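PDB 4TVM: citrate synthase from Mycobacterium tuberculosis, which catalyses the condensation of oxaloacetate with acetyl-CoA and water to give citrate and free CoA, a step of the Krebs cycle. Local coordinates for residues A[179-190]-A[201-209]; A[106-116]-A[165-174]. All coordinates share one frame; numbering follows the deposited sequence.

Interaction 1: residues A[179-190]-A[201-209]; sequences YKKSVGQPFLYP and LRLTFGFPA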
loop_
_atom_site.group_PDB
_atom_site.type_symbol
_atom_site.label_atom_id
_atom_site.label_comp_id
_atom_site.label_asym_id
_atom_site.label_seq_id
_atom_site.Cartn_x
_atom_site.Cartn_y
_atom_site.Cartn_z
ATOM N N TYR A 179 3.370 20.992 6.130
ATOM C CA TYR A 179 2.751 21.896 7.111
ATOM C C TYR A 179 2.842 23.299 6.605
ATOM O O TYR A 179 1.854 23.996 6.544
ATOM C CB TYR A 179 3.447 21.831 8.487
ATOM C CG TYR A 179 2.913 22.848 9.421
ATOM C CD1 TYR A 179 1.651 22.713 9.961
ATOM C CD2 TYR A 179 3.656 23.995 9.751
ATOM C CE1 TYR A 179 1.144 23.675 10.822
ATOM C CE2 TYR A 179 3.154 24.959 10.604
ATOM C CZ TYR A 179 1.896 24.793 11.128
ATOM O OH TYR A 179 1.380 25.729 11.983
ATOM N N LYS A 180 4.023 23.728 6.213
ATOM C CA LYS A 180 4.151 25.126 5.794
ATOM C C LYS A 180 3.220 25.450 4.652
ATOM O O LYS A 180 2.669 26.558 4.581
ATOM C CB LYS A 180 5.587 25.458 5.419
ATOM C CG LYS A 180 6.517 25.485 6.631
ATOM C CD LYS A 180 5.999 26.483 7.651
ATOM C CE LYS A 180 7.084 26.948 8.616
ATOM N NZ LYS A 180 6.533 27.954 9.563
ATOM N N LYS A 181 3.047 24.466 3.773
ATOM C CA LYS A 181 2.137 24.574 2.660
ATOM C C LYS A 181 0.691 24.672 3.117
ATOM O O LYS A 181 -0.093 25.391 2.528
ATOM C CB LYS A 181 2.305 23.376 1.740
ATOM C CG LYS A 181 1.549 23.501 0.411
ATOM C CD LYS A 181 2.084 24.655 -0.419
ATOM C CE LYS A 181 1.117 25.041 -1.518
ATOM N NZ LYS A 181 1.761 26.081 -2.378
ATOM N N SER A 182 0.335 23.959 4.178
ATOM C CA SER A 182 -1.036 23.926 4.650
ATOM C C SER A 182 -1.465 25.259 5.252
ATOM O O SER A 182 -2.640 25.496 5.523
ATOM C CB SER A 182 -1.187 22.809 5.676
ATOM O OG SER A 182 -0.616 23.170 6.924
ATOM N N VAL A 183 -0.492 26.117 5.494
ATOM C CA VAL A 183 -0.713 27.448 6.015
ATOM C C VAL A 183 0.045 28.257 4.990
ATOM O O VAL A 183 0.421 27.707 3.945
ATOM C CB VAL A 183 -0.207 27.531 7.455
ATOM C CG1 VAL A 183 -1.126 26.723 8.353
ATOM C CG2 VAL A 183 1.221 26.984 7.615
ATOM N N GLY A 184 0.271 29.533 5.210
ATOM C CA GLY A 184 0.796 30.350 4.108
ATOM C C GLY A 184 2.302 30.413 4.051
ATOM O O GLY A 184 2.857 31.177 3.288
ATOM N N GLN A 185 2.991 29.594 4.821
ATOM C CA GLN A 185 4.299 30.032 5.296
ATOM C C GLN A 185 5.539 29.639 4.477
ATOM O O GLN A 185 5.576 28.587 3.842
ATOM C CB GLN A 185 4.448 29.636 6.750
ATOM C CG GLN A 185 3.342 30.241 7.594
ATOM C CD GLN A 185 3.276 29.686 8.996
ATOM O OE1 GLN A 185 4.231 29.076 9.506
ATOM N NE2 GLN A 185 2.165 29.931 9.646
ATOM N N PRO A 186 6.561 30.507 4.490
ATOM C CA PRO A 186 7.789 30.197 3.793
ATOM C C PRO A 186 8.371 28.914 4.274
ATOM O O PRO A 186 8.227 28.566 5.445
ATOM C CB PRO A 186 8.742 31.325 4.199
ATOM C CG PRO A 186 7.928 32.367 4.799
ATOM C CD PRO A 186 6.536 31.891 4.999
ATOM N N PHE A 187 9.056 28.211 3.405
ATOM C CA PHE A 187 9.787 27.062 3.882
ATOM C C PHE A 187 11.082 27.600 4.411
ATOM O O PHE A 187 11.630 28.515 3.840
ATOM C CB PHE A 187 10.099 26.066 2.785
ATOM C CG PHE A 187 8.890 25.428 2.145
ATOM C CD1 PHE A 187 7.579 25.687 2.563
ATOM C CD2 PHE A 187 9.075 24.524 1.126
ATOM C CE1 PHE A 187 6.500 25.047 1.947
ATOM C CE2 PHE A 187 8.010 23.901 0.521
ATOM C CZ PHE A 187 6.720 24.157 0.931
ATOM N N LEU A 188 11.580 27.024 5.499
ATOM C CA LEU A 188 12.965 27.270 5.954
ATOM C C LEU A 188 13.867 26.143 5.473
ATOM O O LEU A 188 13.384 25.181 4.884
ATOM C CB LEU A 188 13.013 27.356 7.492
ATOM C CG LEU A 188 12.874 28.766 8.092
ATOM C CD1 LEU A 188 11.767 29.526 7.392
ATOM C CD2 LEU A 188 12.623 28.747 9.606
ATOM N N TYR A 189 15.174 26.251 5.746
ATOM C CA TYR A 189 16.118 25.161 5.490
ATOM C C TYR A 189 16.671 24.550 6.769
ATOM O O TYR A 189 16.586 25.166 7.793
ATOM C CB TYR A 189 17.258 25.663 4.646
ATOM C CG TYR A 189 16.860 25.909 3.224
ATOM C CD1 TYR A 189 16.869 24.871 2.284
ATOM C CD2 TYR A 189 16.477 27.173 2.803
ATOM C CE1 TYR A 189 16.506 25.100 0.963
ATOM C CE2 TYR A 189 16.128 27.412 1.504
ATOM C CZ TYR A 189 16.140 26.375 0.594
ATOM O OH TYR A 189 15.796 26.646 -0.698
ATOM N N PRO A 190 17.199 23.314 6.714
ATOM C CA PRO A 190 17.970 22.727 7.822
ATOM C C PRO A 190 19.094 23.601 8.378
ATOM O O PRO A 190 19.801 24.235 7.618
ATOM C CB PRO A 190 18.579 21.469 7.192
ATOM C CG PRO A 190 17.573 21.047 6.181
ATOM C CD PRO A 190 16.844 22.282 5.714
ATOM N N LEU A 201 11.403 20.735 14.278
ATOM C CA LEU A 201 10.519 21.706 14.922
ATOM C C LEU A 201 10.696 23.127 14.398
ATOM O O LEU A 201 9.750 23.906 14.366
ATOM C CB LEU A 201 10.724 21.676 16.434
ATOM C CG LEU A 201 9.911 20.637 17.221
ATOM C CD1 LEU A 201 10.498 20.418 18.613
ATOM C CD2 LEU A 201 8.473 21.111 17.353
ATOM N N ARG A 202 11.903 23.485 14.019
ATOM C CA ARG A 202 12.159 24.793 13.395
ATOM C C ARG A 202 11.540 24.878 12.019
ATOM O O ARG A 202 11.024 25.924 11.619
ATOM C CB ARG A 202 13.659 25.023 13.220
ATOM C CG ARG A 202 14.046 26.475 12.972
ATOM C CD ARG A 202 15.532 26.643 12.687
ATOM N NE ARG A 202 15.822 27.807 11.840
ATOM C CZ ARG A 202 16.168 27.749 10.547
ATOM N NH1 ARG A 202 16.233 26.581 9.900
ATOM N NH2 ARG A 202 16.427 28.870 9.877
ATOM N N LEU A 203 11.656 23.775 11.269
ATOM C CA LEU A 203 11.187 23.732 9.896
ATOM C C LEU A 203 9.689 23.881 9.913
ATOM O O LEU A 203 9.106 24.432 8.991
ATOM C CB LEU A 203 11.518 22.417 9.267
ATOM C CG LEU A 203 12.948 22.175 8.854
ATOM C CD1 LEU A 203 13.026 20.777 8.238
ATOM C CD2 LEU A 203 13.368 23.211 7.859
ATOM N N THR A 204 9.086 23.375 10.977
ATOM C CA THR A 204 7.645 23.357 11.148
ATOM C C THR A 204 7.139 24.676 11.657
ATOM O O THR A 204 6.118 25.177 11.191
ATOM C CB THR A 204 7.269 22.303 12.179
ATOM O OG1 THR A 204 7.972 21.097 11.879
ATOM C CG2 THR A 204 5.794 22.011 12.155
ATOM N N PHE A 205 7.857 25.245 12.610
ATOM C CA PHE A 205 7.366 26.400 13.335
ATOM C C PHE A 205 8.167 27.664 13.129
ATOM O O PHE A 205 7.719 28.721 13.486
ATOM C CB PHE A 205 7.320 26.051 14.833
ATOM C CG PHE A 205 6.302 24.997 15.157
ATOM C CD1 PHE A 205 4.954 25.204 14.830
ATOM C CD2 PHE A 205 6.673 23.812 15.742
ATOM C CE1 PHE A 205 4.004 24.248 15.104
ATOM C CE2 PHE A 205 5.720 22.851 16.021
ATOM C CZ PHE A 205 4.387 23.067 15.697
ATOM N N GLY A 206 9.353 27.565 12.565
ATOM C CA GLY A 206 10.181 28.731 12.326
ATOM C C GLY A 206 9.608 29.667 11.270
ATOM O O GLY A 206 8.993 29.217 10.291
ATOM N N PHE A 207 9.790 30.973 11.494
ATOM C CA PHE A 207 9.596 31.978 10.467
ATOM C C PHE A 207 10.945 32.551 10.106
ATOM O O PHE A 207 11.888 32.428 10.866
ATOM C CB PHE A 207 8.718 33.089 10.981
ATOM C CG PHE A 207 7.416 32.620 11.534
ATOM C CD1 PHE A 207 6.334 32.377 10.683
ATOM C CD2 PHE A 207 7.257 32.413 12.904
ATOM C CE1 PHE A 207 5.118 31.928 11.190
ATOM C CE2 PHE A 207 6.040 31.964 13.414
ATOM C CZ PHE A 207 4.973 31.718 12.562
ATOM N N PRO A 208 11.049 33.216 8.951
ATOM C CA PRO A 208 12.246 34.020 8.697
ATOM C C PRO A 208 12.221 35.394 9.430
ATOM O O PRO A 208 13.231 36.096 9.456
ATOM C CB PRO A 208 12.219 34.199 7.177
ATOM C CG PRO A 208 11.048 33.366 6.694
ATOM C CD PRO A 208 10.103 33.334 7.844
ATOM N N ALA A 209 11.084 35.758 10.026
ATOM C CA ALA A 209 10.959 36.987 10.822
ATOM C C ALA A 209 11.772 37.035 12.127
ATOM O O ALA A 209 12.013 38.116 12.666
ATOM C CB ALA A 209 9.490 37.257 11.126
HETATM O O HOH W 1 16.370 28.996 6.557
#
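The ammonium group of Lys180 joins two consecutive helices of the largely helical citrate synthase fold, 159-182 and 196-205, where the chain leaves each of them. NZ donates to Gly206 O at 2.9 Å, from above the carbonyl plane, and more weakly to Thr204 O at 3.2 Å. Within its own segment NZ also donates a hydrogen bond to Gln185 OE1, 2.6 Å away and in its carbonyl plane. A bend at chi2 (-57°) turns the lysine toward these oxygens at the C-terminal end of helix 196-205, whose dipole would probably favour a positive charge here. An off-centre cation-pi contact adds the Phe207 ring, its centroid 4.9 Å from NZ. Gln185 OE1 approaches CE1 of this ring obliquely, amide and ring planes 43° apart. Further along, Leu188 points into the contact: CD1 reaches Pro208 CG, while CD2 packs against the Gly206 backbone. From helix 196-205, Leu203 CD2 fits against Leu188 and the Pro190 ring. Tyr179 of helix 159-182 crosses Thr204 at about a right angle, ring atom CD2 against methyl CG2. Arg202, extended from CG to NE, gives a weak bond from NH1 to Tyr189 O, and Leu188 CD2 sits over the centre of its guanidinium, 3.7 Å above the plane.

Interaction 2: residues A[106-116]-A[165-174]; sequences FTGRIQRHTML and IRLLAKLPTI
A helix-helix crossing in the helical body of citrate synthase brings the C-terminal end of helix 100-111, and the turn that follows, onto helix 159-182, with Ala169 at its middle. The segment axes approach to 9.0 Å at a signed angle of -52°, and the Thr114 and Ala169 CA atoms come within 4.6 Å. Ala169 CB lies against Ile110 O and His113 O, with Ile110 CG2, His113 CB and Thr114 CG2 around it; its small size is consistent with the close approach. One turn earlier, Ile165 points into the contact. Its CG2 lies over one face of the His113 imidazole, 4.0 Å from ND1, and its CG1 meets Arg109 CD. The imidazole is tied back to the last turn of helix 100-111: ND1 donates to Arg109 O at 2.9 Å, tilted 25° out of the ring plane. One helical turn beyond Ala169, Thr173 OG1 donates a hydrogen bond to Thr114 O, 2.8 Å away, in the carbonyl plane and on a lone pair. Chi1 of -55° sets OG1 beside the backbone N and CG2 anti to it, bringing CG2 to Leu116 CG. Leu116 CD2 continues the apolar seam over Lys170 CB and Ile174 CG1. At the other end, Phe106 CZ touches Leu168 CD1, and the Phe106 ring stands edge-to-face with Tyr90 of helix 85-94. Leu168 and Leu171 carry the packing on to helix 383-403, and Ile174 to helix 133-147.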
loop_
_atom_site.group_PDB
_atom_site.type_symbol
_atom_site.label_atom_id
_atom_site.label_comp_id
_atom_site.label_asym_id
_atom_site.label_seq_id
_atom_site.Cartn_x
_atom_site.Cartn_y
_atom_site.Cartn_z
ATOM N N PHE A 106 26.245 7.521 12.219
ATOM C CA PHE A 106 24.871 7.347 11.739
ATOM C C PHE A 106 24.087 8.663 11.792
ATOM O O PHE A 106 23.307 9.004 10.898
ATOM C CB PHE A 106 24.214 6.306 12.641
ATOM C CG PHE A 106 22.775 6.060 12.361
ATOM C CD1 PHE A 106 22.392 5.317 11.256
ATOM C CD2 PHE A 106 21.796 6.519 13.234
ATOM C CE1 PHE A 106 21.054 5.058 11.005
ATOM C CE2 PHE A 106 20.458 6.248 12.989
ATOM C CZ PHE A 106 20.091 5.515 11.874
ATOM N N THR A 107 24.289 9.369 12.893
ATOM C CA THR A 107 23.717 10.668 13.156
ATOM C C THR A 107 24.282 11.680 12.215
ATOM O O THR A 107 23.573 12.555 11.746
ATOM C CB THR A 107 24.099 11.066 14.586
ATOM O OG1 THR A 107 23.760 9.973 15.443
ATOM C CG2 THR A 107 23.405 12.338 15.034
ATOM N N GLY A 108 25.581 11.582 11.970
ATOM C CA GLY A 108 26.241 12.456 10.994
ATOM C C GLY A 108 25.697 12.240 9.588
ATOM O O GLY A 108 25.399 13.193 8.893
ATOM N N ARG A 109 25.550 10.974 9.203
ATOM C CA ARG A 109 25.084 10.578 7.883
ATOM C C ARG A 109 23.683 11.125 7.601
ATOM O O ARG A 109 23.401 11.623 6.512
ATOM C CB ARG A 109 25.118 9.045 7.785
ATOM C CG ARG A 109 25.332 8.489 6.386
ATOM C CD ARG A 109 25.581 6.979 6.421
ATOM N NE ARG A 109 27.006 6.662 6.594
ATOM C CZ ARG A 109 27.542 5.908 7.557
ATOM N NH1 ARG A 109 26.796 5.331 8.507
ATOM N NH2 ARG A 109 28.862 5.730 7.573
ATOM N N ILE A 110 22.811 11.065 8.596
ATOM C CA ILE A 110 21.468 11.611 8.456
ATOM C C ILE A 110 21.523 13.132 8.394
ATOM O O ILE A 110 20.726 13.749 7.693
ATOM C CB ILE A 110 20.570 11.192 9.642
ATOM C CG1 ILE A 110 20.292 9.698 9.601
ATOM C CG2 ILE A 110 19.247 11.949 9.640
ATOM C CD1 ILE A 110 19.702 9.171 10.890
ATOM N N GLN A 111 22.434 13.752 9.137
ATOM C CA GLN A 111 22.395 15.211 9.267
ATOM C C GLN A 111 22.773 15.858 7.950
ATOM O O GLN A 111 22.360 16.973 7.654
ATOM C CB GLN A 111 23.316 15.699 10.400
ATOM C CG GLN A 111 22.798 16.912 11.154
ATOM C CD GLN A 111 21.409 16.703 11.752
ATOM O OE1 GLN A 111 20.492 17.488 11.517
ATOM N NE2 GLN A 111 21.250 15.639 12.528
ATOM N N ARG A 112 23.541 15.142 7.141
ATOM C CA ARG A 112 24.031 15.702 5.888
ATOM C C ARG A 112 23.114 15.370 4.689
ATOM O O ARG A 112 23.421 15.772 3.584
ATOM C CB ARG A 112 25.533 15.333 5.657
ATOM C CG ARG A 112 25.856 13.846 5.511
ATOM C CD ARG A 112 27.368 13.533 5.551
ATOM N NE ARG A 112 27.628 12.104 5.267
ATOM C CZ ARG A 112 27.519 11.519 4.062
ATOM N NH1 ARG A 112 27.171 12.230 3.004
ATOM N NH2 ARG A 112 27.761 10.212 3.904
ATOM N N HIS A 113 21.974 14.712 4.919
ATOM C CA HIS A 113 21.006 14.397 3.842
ATOM C C HIS A 113 19.595 14.965 4.030
ATOM O O HIS A 113 18.631 14.479 3.415
ATOM C CB HIS A 113 20.878 12.875 3.653
ATOM C CG HIS A 113 22.072 12.236 3.015
ATOM N ND1 HIS A 113 23.259 12.044 3.687
ATOM C CD2 HIS A 113 22.261 11.743 1.771
ATOM C CE1 HIS A 113 24.131 11.463 2.882
ATOM N NE2 HIS A 113 23.548 11.267 1.715
ATOM N N THR A 114 19.464 16.008 4.839
ATOM C CA THR A 114 18.158 16.528 5.182
ATOM C C THR A 114 17.618 17.509 4.184
ATOM O O THR A 114 16.428 17.857 4.238
ATOM C CB THR A 114 18.181 17.263 6.517
ATOM O OG1 THR A 114 19.292 18.148 6.527
ATOM C CG2 THR A 114 18.285 16.292 7.680
ATOM N N MET A 115 18.477 18.014 3.310
ATOM C CA MET A 115 18.024 18.938 2.292
ATOM C C MET A 115 17.496 18.134 1.118
ATOM O O MET A 115 18.146 17.191 0.691
ATOM C CB MET A 115 19.163 19.828 1.833
ATOM C CG MET A 115 18.698 21.231 1.488
ATOM S SD MET A 115 20.016 22.384 1.105
ATOM C CE MET A 115 20.651 22.680 2.770
ATOM N N LEU A 116 16.305 18.496 0.645
ATOM C CA LEU A 116 15.760 18.005 -0.609
ATOM C C LEU A 116 16.411 18.711 -1.784
ATOM O O LEU A 116 16.787 19.890 -1.699
ATOM C CB LEU A 116 14.268 18.339 -0.745
ATOM C CG LEU A 116 13.314 18.210 0.416
ATOM C CD1 LEU A 116 11.917 18.575 -0.049
ATOM C CD2 LEU A 116 13.326 16.806 0.955
ATOM N N ILE A 165 18.960 6.095 4.718
ATOM C CA ILE A 165 19.416 7.382 5.211
ATOM C C ILE A 165 18.563 8.500 4.659
ATOM O O ILE A 165 18.005 9.299 5.412
ATOM C CB ILE A 165 20.909 7.620 4.861
ATOM C CG1 ILE A 165 21.788 6.512 5.461
ATOM C CG2 ILE A 165 21.377 8.936 5.420
ATOM C CD1 ILE A 165 21.486 6.222 6.937
ATOM N N ARG A 166 18.473 8.563 3.337
ATOM C CA ARG A 166 17.650 9.571 2.667
ATOM C C ARG A 166 16.235 9.682 3.231
ATOM O O ARG A 166 15.694 10.777 3.345
ATOM C CB ARG A 166 17.563 9.253 1.187
ATOM C CG ARG A 166 18.539 10.036 0.348
ATOM C CD ARG A 166 18.957 9.287 -0.885
ATOM N NE ARG A 166 19.890 10.098 -1.638
ATOM C CZ ARG A 166 20.375 9.773 -2.831
ATOM N NH1 ARG A 166 20.005 8.633 -3.422
ATOM N NH2 ARG A 166 21.235 10.595 -3.432
ATOM N N LEU A 167 15.625 8.561 3.576
ATOM C CA LEU A 167 14.267 8.586 4.146
ATOM C C LEU A 167 14.255 9.116 5.556
ATOM O O LEU A 167 13.405 9.918 5.909
ATOM C CB LEU A 167 13.648 7.187 4.143
ATOM C CG LEU A 167 12.839 6.832 2.893
ATOM C CD1 LEU A 167 12.746 5.330 2.704
ATOM C CD2 LEU A 167 11.451 7.425 3.014
ATOM N N LEU A 168 15.176 8.648 6.380
ATOM C CA LEU A 168 15.206 9.099 7.767
ATOM C C LEU A 168 15.520 10.585 7.847
ATOM O O LEU A 168 15.013 11.284 8.726
ATOM C CB LEU A 168 16.247 8.322 8.564
ATOM C CG LEU A 168 15.820 6.921 8.947
ATOM C CD1 LEU A 168 17.051 6.167 9.414
ATOM C CD2 LEU A 168 14.768 6.981 10.042
ATOM N N ALA A 169 16.363 11.063 6.934
ATOM C CA ALA A 169 16.730 12.498 6.912
ATOM C C ALA A 169 15.646 13.334 6.310
ATOM O O ALA A 169 15.256 14.330 6.886
ATOM C CB ALA A 169 18.009 12.740 6.137
ATOM N N LYS A 170 15.188 12.945 5.125
ATOM C CA LYS A 170 14.324 13.818 4.323
ATOM C C LYS A 170 12.840 13.807 4.661
ATOM O O LYS A 170 12.144 14.746 4.301
ATOM C CB LYS A 170 14.477 13.510 2.852
ATOM C CG LYS A 170 15.897 13.648 2.404
ATOM C CD LYS A 170 16.011 13.612 0.895
ATOM C CE LYS A 170 17.339 14.252 0.494
ATOM N NZ LYS A 170 18.372 13.206 0.391
ATOM N N LEU A 171 12.358 12.772 5.339
ATOM C CA LEU A 171 10.942 12.690 5.640
ATOM C C LEU A 171 10.455 13.691 6.656
ATOM O O LEU A 171 9.330 14.166 6.524
ATOM C CB LEU A 171 10.569 11.325 6.106
ATOM C CG LEU A 171 9.047 11.166 6.021
ATOM C CD1 LEU A 171 8.680 10.696 4.650
ATOM C CD2 LEU A 171 8.537 10.169 7.038
ATOM N N PRO A 172 11.282 14.026 7.678
ATOM C CA PRO A 172 10.829 15.157 8.482
ATOM C C PRO A 172 10.826 16.454 7.741
ATOM O O PRO A 172 9.947 17.265 7.956
ATOM C CB PRO A 172 11.877 15.220 9.566
ATOM C CG PRO A 172 12.187 13.796 9.796
ATOM C CD PRO A 172 12.377 13.331 8.389
ATOM N N THR A 173 11.799 16.660 6.872
ATOM C CA THR A 173 11.821 17.844 6.042
ATOM C C THR A 173 10.575 17.981 5.198
ATOM O O THR A 173 10.027 19.057 5.095
ATOM C CB THR A 173 12.990 17.758 5.095
ATOM O OG1 THR A 173 14.181 17.553 5.872
ATOM C CG2 THR A 173 13.123 19.015 4.289
ATOM N N ILE A 174 10.140 16.871 4.612
ATOM C CA ILE A 174 8.940 16.833 3.794
ATOM C C ILE A 174 7.678 17.113 4.583
ATOM O O ILE A 174 6.776 17.756 4.083
ATOM C CB ILE A 174 8.788 15.425 3.180
ATOM C CG1 ILE A 174 9.901 15.171 2.184
ATOM C CG2 ILE A 174 7.459 15.256 2.431
ATOM C CD1 ILE A 174 9.917 13.752 1.694
#

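Interactions 1 and 2 draw on successive parts of helix 159-182: residues 165-174 receive helix 100-111 and its following turn, and the chain from 179 onward receives helix 196-205. Their centres lie 17 Å apart, and they touch. Pro190 CG packs 3.4 Å from Thr114 OG1, and Leu203 CD1 lies 3.9 Å from Thr173 CA, so the two contacts adjoin. Both are away from the oxaloacetate pocket. Interaction 2 is linked to it through helix 383-403, which supplies Phe387 and Arg391 to the bound oxaloacetate and, at Leu389 and Leu392, packs against Leu171 and Leu168 of helix 159-182.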